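Local coordinates for protein putative hydrolase (Bacteroides ovatus, PDB 4HBS) that is probably a hydrolase, of unknown substrate, built as a five-bladed beta-propeller, at residues Leu193-Leu198 with Leu210-Asp215. Sequence-based numbering, arbitrary orientation.
Sequences LATYSL and LISRND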
loop_
_atom_site.group_PDB
_atom_site.type_symbol
_atom_site.label_atom_id
_atom_site.label_comp_id
_atom_site.label_asym_id
_atom_site.label_seq_id
_atom_site.Cartn_x
_atom_site.Cartn_y
_atom_site.Cartn_z
ATOM N N LEU A 193 -11.896 -9.086 -8.781
ATOM C CA LEU A 193 -11.901 -7.806 -9.484
ATOM C C LEU A 193 -13.158 -7.069 -9.080
ATOM O O LEU A 193 -14.255 -7.472 -9.473
ATOM C CB LEU A 193 -11.827 -7.984 -11.012
ATOM C CG LEU A 193 -11.887 -6.686 -11.865
ATOM C CD1 LEU A 193 -10.824 -5.707 -11.450
ATOM C CD2 LEU A 193 -11.727 -6.993 -13.347
ATOM N N ALA A 194 -13.000 -6.004 -8.268
ATOM C CA ALA A 194 -14.099 -5.170 -7.772
ATOM C C ALA A 194 -14.189 -3.888 -8.590
ATOM O O ALA A 194 -13.153 -3.275 -8.843
ATOM C CB ALA A 194 -13.860 -4.829 -6.308
ATOM N N THR A 195 -15.400 -3.481 -9.014
ATOM C CA THR A 195 -15.594 -2.235 -9.787
ATOM C C THR A 195 -16.403 -1.272 -8.922
ATOM O O THR A 195 -17.471 -1.652 -8.439
ATOM C CB THR A 195 -16.264 -2.520 -11.139
ATOM O OG1 THR A 195 -15.425 -3.397 -11.892
ATOM C CG2 THR A 195 -16.505 -1.251 -11.949
ATOM N N TYR A 196 -15.891 -0.042 -8.711
ATOM C CA TYR A 196 -16.534 0.964 -7.873
ATOM C C TYR A 196 -17.059 2.161 -8.701
ATOM O O TYR A 196 -16.395 2.600 -9.645
ATOM C CB TYR A 196 -15.526 1.466 -6.826
ATOM C CG TYR A 196 -15.132 0.418 -5.811
ATOM C CD1 TYR A 196 -15.885 0.218 -4.658
ATOM C CD2 TYR A 196 -14.023 -0.394 -6.013
ATOM C CE1 TYR A 196 -15.546 -0.767 -3.734
ATOM C CE2 TYR A 196 -13.660 -1.366 -5.085
ATOM C CZ TYR A 196 -14.429 -1.560 -3.951
ATOM O OH TYR A 196 -14.060 -2.549 -3.062
ATOM N N SER A 197 -18.221 2.715 -8.322
ATOM C CA SER A 197 -18.773 3.881 -9.016
ATOM C C SER A 197 -18.119 5.153 -8.514
ATOM O O SER A 197 -17.734 5.228 -7.343
ATOM C CB SER A 197 -20.277 3.975 -8.815
ATOM O OG SER A 197 -20.800 5.180 -9.345
ATOM N N LEU A 198 -18.030 6.171 -9.393
ATOM C CA LEU A 198 -17.473 7.490 -9.068
ATOM C C LEU A 198 -18.554 8.568 -9.282
ATOM O O LEU A 198 -18.242 9.749 -9.457
ATOM C CB LEU A 198 -16.226 7.766 -9.938
ATOM C CG LEU A 198 -15.096 6.730 -9.838
ATOM C CD1 LEU A 198 -13.995 7.022 -10.842
ATOM C CD2 LEU A 198 -14.513 6.686 -8.455
ATOM N N LEU A 210 -19.699 -0.416 -4.405
ATOM C CA LEU A 210 -19.212 -1.574 -5.165
ATOM C C LEU A 210 -20.274 -1.963 -6.224
ATOM O O LEU A 210 -21.308 -2.540 -5.875
ATOM C CB LEU A 210 -18.926 -2.742 -4.199
ATOM C CG LEU A 210 -18.392 -4.063 -4.774
ATOM C CD1 LEU A 210 -17.093 -3.870 -5.509
ATOM C CD2 LEU A 210 -18.149 -5.057 -3.661
ATOM N N ILE A 211 -20.037 -1.583 -7.500
ATOM C CA ILE A 211 -20.949 -1.861 -8.622
ATOM C C ILE A 211 -20.932 -3.341 -9.028
ATOM O O ILE A 211 -21.986 -3.882 -9.382
ATOM C CB ILE A 211 -20.586 -0.946 -9.838
ATOM C CG1 ILE A 211 -20.880 0.523 -9.518
ATOM C CG2 ILE A 211 -21.271 -1.385 -11.137
ATOM C CD1 ILE A 211 -22.254 0.800 -8.779
ATOM N N SER A 212 -19.750 -3.975 -9.051
ATOM C CA SER A 212 -19.651 -5.385 -9.440
ATOM C C SER A 212 -18.425 -6.025 -8.832
ATOM O O SER A 212 -17.423 -5.347 -8.624
ATOM C CB SER A 212 -19.627 -5.533 -10.966
ATOM O OG SER A 212 -18.342 -5.365 -11.544
ATOM N N ARG A 213 -18.508 -7.329 -8.562
ATOM C CA ARG A 213 -17.409 -8.108 -8.005
ATOM C C ARG A 213 -17.321 -9.463 -8.704
ATOM O O ARG A 213 -18.351 -10.113 -8.923
ATOM C CB ARG A 213 -17.567 -8.293 -6.482
ATOM C CG ARG A 213 -18.855 -8.990 -6.028
ATOM C CD ARG A 213 -19.058 -8.896 -4.531
ATOM N NE ARG A 213 -18.066 -9.684 -3.802
ATOM C CZ ARG A 213 -17.946 -9.726 -2.474
ATOM N NH1 ARG A 213 -18.760 -9.011 -1.699
ATOM N NH2 ARG A 213 -17.005 -10.478 -1.909
ATOM N N ASN A 214 -16.096 -9.865 -9.096
ATOM C CA ASN A 214 -15.831 -11.166 -9.701
ATOM C C ASN A 214 -14.910 -11.867 -8.756
ATOM O O ASN A 214 -13.702 -11.800 -8.922
ATOM C CB ASN A 214 -15.228 -11.025 -11.102
ATOM C CG ASN A 214 -15.004 -12.343 -11.826
ATOM O OD1 ASN A 214 -15.220 -13.439 -11.291
ATOM N ND2 ASN A 214 -14.569 -12.263 -13.067
ATOM N N ASP A 215 -15.470 -12.539 -7.746
ATOM C CA ASP A 215 -14.646 -13.225 -6.739
ATOM C C ASP A 215 -13.837 -14.404 -7.302
ATOM O O ASP A 215 -12.892 -14.823 -6.644
ATOM C CB ASP A 215 -15.489 -13.687 -5.565
ATOM C CG ASP A 215 -16.073 -12.520 -4.816
ATOM O OD1 ASP A 215 -17.104 -11.978 -5.273
ATOM O OD2 ASP A 215 -15.454 -12.084 -3.824
HETATM O O HOH W 1 -15.830 -6.262 -11.570
#
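With CG anti to its carbonyl carbon (chi1 -67°), Tyr196 lays its ring beside Leu210, whose own CG is anti to the backbone N (chi1 -179°) and carries CD1 above one face of the ring, displaced from its centre. This CH-pi contact, 4.1 Å from Leu210 CD1 to the centroid of the Tyr196 ring, suits a branched aliphatic chain, and the small Ala194 lets the same methyl settle against its CB. The backbones pair antiparallel: Thr195 N donates to Ser212 O at 2.8 Å, and Leu193 and Asn214 exchange two backbone hydrogen bonds, N to O each way. A classic beta bulge breaks the register, Thr195 O accepting Ile211 N at 2.7 Å and, weakly, Ser212 N. At the bulge Ile211 CB points to the partner strand, and CG1 rests on Ser197 CB. On the Thr195 face, short hydroxyl side chains fit a shared water, bound to Thr195 OG1, Ser212 OG and Leu193 O. Arg213 and Asp215 form a two-pronged salt bridge, NE to OD1 and NH2 to OD2, the flat guanidinium edge matching two carboxylate oxygens; NH2 also reaches Arg136 O. Tyr196 OH is hydrogen-bonded to His134 NE2 and Trp174 NE1. Within this four-stranded antiparallel propeller blade, strand 210-218 is outermost, while strand 187-197 has strand 169-178 on its other side.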